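Local coordinates for oligopeptide ABC transporter, periplasmic oligopeptide-binding protein, putative (Thermotoga maritima MSB8, PDB 5IPW), which probably binds oligopeptides in the periplasm as the solute-binding component of an ABC transporter for peptide uptake, at residues 622-626 against 627-631. Residues are numbered along the deposited sequence; the frame is centred on the assembly and turned at random.
Sequences LNAMP and MQFFI
Pro626 packs against one face of the ring of Phe629, three residues further along the chain. Its CA sits 3.4 Å from the centroid of that ring, only 5° off the ring normal, which makes a CH-pi contact over the middle of the face. Pro626 CB lies over the same face, 3.5 Å from Phe629 CE2. With CG beside its own backbone N, anti to the carbonyl carbon (chi1 -68°), the Phe629 ring reaches back over the proline. At the far end of the ring, Phe629 CZ reaches Ala624 CB at 3.8 Å.

The backbone turns tightly beside this contact. Phe629 N donates to Pro626 O at 3.1 Å, from well above the carbonyl plane. Met625 O takes two bonds from Gln628. The backbone N comes from one face of the carbonyl plane at 3.3 Å, and the side-chain NE2 from the opposite face at 2.9 Å. The side chain of Gln628 folds back to do this, bent at chi2 (79°), and the acceptor lies close to its amide plane.

Met625 and Met627 run side by side in the same direction, with Met625 CE 3.6 Å from Met627 SD. Met627 also packs on Val50 and Leu271.

The turn leads into strand 630-631, close to the C-terminus, which pairs antiparallel with strand 605-606. Its chemistry is mixed: the Phe629 ring packs on the proline, while the backbone N and side-chain NE2 of Gln628 both bond to the carbonyl of buried Met625. With NE2 held there and OE1 bonded to Val53 N, the Gln628 amide is fixed in rotation and ties the turn to the chain just after strand 48-51.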
loop_
_atom_site.group_PDB
_atom_site.type_symbol
_atom_site.label_atom_id
_atom_site.label_comp_id
_atom_site.label_asym_id
_atom_site.label_seq_id
_atom_site.Cartn_x
_atom_site.Cartn_y
_atom_site.Cartn_z
ATOM N N LEU A 622 8.367 -1.648 -5.365
ATOM C CA LEU A 622 7.986 -1.335 -6.759
ATOM C C LEU A 622 7.770 0.160 -6.955
ATOM O O LEU A 622 8.026 0.728 -8.014
ATOM C CB LEU A 622 6.708 -2.065 -7.153
ATOM C CG LEU A 622 6.290 -1.897 -8.614
ATOM C CD1 LEU A 622 7.323 -2.531 -9.532
ATOM C CD2 LEU A 622 4.918 -2.502 -8.850
ATOM N N ASN A 623 7.258 0.769 -5.907
ATOM C CA ASN A 623 7.100 2.201 -5.769
ATOM C C ASN A 623 8.378 3.011 -6.102
ATOM O O ASN A 623 8.296 4.138 -6.566
ATOM C CB ASN A 623 6.673 2.428 -4.307
ATOM C CG ASN A 623 6.334 3.851 -4.016
ATOM O OD1 ASN A 623 6.042 4.630 -4.928
ATOM N ND2 ASN A 623 6.368 4.213 -2.739
ATOM N N ALA A 624 9.550 2.435 -5.835
ATOM C CA ALA A 624 10.838 3.047 -6.170
ATOM C C ALA A 624 11.280 2.774 -7.610
ATOM O O ALA A 624 12.266 3.346 -8.080
ATOM C CB ALA A 624 11.903 2.539 -5.210
ATOM N N MET A 625 10.569 1.869 -8.276
ATOM C CA MET A 625 10.786 1.504 -9.672
ATOM C C MET A 625 12.128 0.822 -9.921
ATOM O O MET A 625 12.993 1.364 -10.601
ATOM C CB MET A 625 10.588 2.724 -10.596
ATOM C CG MET A 625 9.886 2.385 -11.911
ATOM S SD MET A 625 8.372 1.423 -11.651
ATOM C CE MET A 625 7.902 1.038 -13.328
ATOM N N PRO A 626 12.297 -0.395 -9.385
ATOM C CA PRO A 626 13.596 -1.084 -9.434
ATOM C C PRO A 626 14.100 -1.508 -10.813
ATOM O O PRO A 626 15.287 -1.811 -10.968
ATOM C CB PRO A 626 13.375 -2.314 -8.549
ATOM C CG PRO A 626 11.910 -2.512 -8.515
ATOM C CD PRO A 626 11.320 -1.137 -8.573
ATOM N N MET A 627 13.227 -1.520 -11.813
ATOM C CA MET A 627 13.665 -1.837 -13.168
ATOM C C MET A 627 14.755 -0.877 -13.661
ATOM O O MET A 627 15.544 -1.242 -14.529
ATOM C CB MET A 627 12.474 -1.880 -14.142
ATOM C CG MET A 627 11.872 -0.528 -14.527
ATOM S SD MET A 627 10.273 -0.671 -15.386
ATOM C CE MET A 627 10.783 0.120 -16.873
ATOM N N GLN A 628 14.805 0.336 -13.102
ATOM C CA GLN A 628 15.826 1.332 -13.490
ATOM C C GLN A 628 16.916 1.556 -12.443
ATOM O O GLN A 628 17.700 2.501 -12.555
ATOM C CB GLN A 628 15.191 2.684 -13.910
ATOM C CG GLN A 628 14.264 3.363 -12.917
ATOM C CD GLN A 628 14.982 4.105 -11.814
ATOM O OE1 GLN A 628 15.742 5.035 -12.070
ATOM N NE2 GLN A 628 14.728 3.709 -10.568
ATOM N N PHE A 629 16.977 0.693 -11.434
ATOM C CA PHE A 629 18.134 0.665 -10.534
ATOM C C PHE A 629 19.319 0.200 -11.340
ATOM O O PHE A 629 19.156 -0.579 -12.276
ATOM C CB PHE A 629 17.948 -0.327 -9.390
ATOM C CG PHE A 629 16.884 0.047 -8.389
ATOM C CD1 PHE A 629 16.290 1.302 -8.374
ATOM C CD2 PHE A 629 16.520 -0.868 -7.416
ATOM C CE1 PHE A 629 15.323 1.619 -7.433
ATOM C CE2 PHE A 629 15.571 -0.554 -6.457
ATOM C CZ PHE A 629 14.961 0.687 -6.473
ATOM N N PHE A 630 20.509 0.669 -10.987
ATOM C CA PHE A 630 21.726 0.139 -11.593
ATOM C C PHE A 630 22.922 0.111 -10.658
ATOM O O PHE A 630 22.935 0.771 -9.625
ATOM C CB PHE A 630 22.080 0.898 -12.879
ATOM C CG PHE A 630 22.721 2.254 -12.659
ATOM C CD1 PHE A 630 21.948 3.362 -12.357
ATOM C CD2 PHE A 630 24.084 2.426 -12.821
ATOM C CE1 PHE A 630 22.526 4.612 -12.196
ATOM C CE2 PHE A 630 24.668 3.674 -12.658
ATOM C CZ PHE A 630 23.886 4.768 -12.340
ATOM N N ILE A 631 23.920 -0.669 -11.065
ATOM C CA ILE A 631 25.195 -0.783 -10.375
ATOM C C ILE A 631 26.265 -0.109 -11.222
ATOM O O ILE A 631 26.426 -0.430 -12.401
ATOM C CB ILE A 631 25.580 -2.273 -10.175
ATOM C CG1 ILE A 631 24.548 -2.971 -9.295
ATOM C CG2 ILE A 631 26.958 -2.417 -9.541
ATOM C CD1 ILE A 631 24.470 -4.461 -9.536
#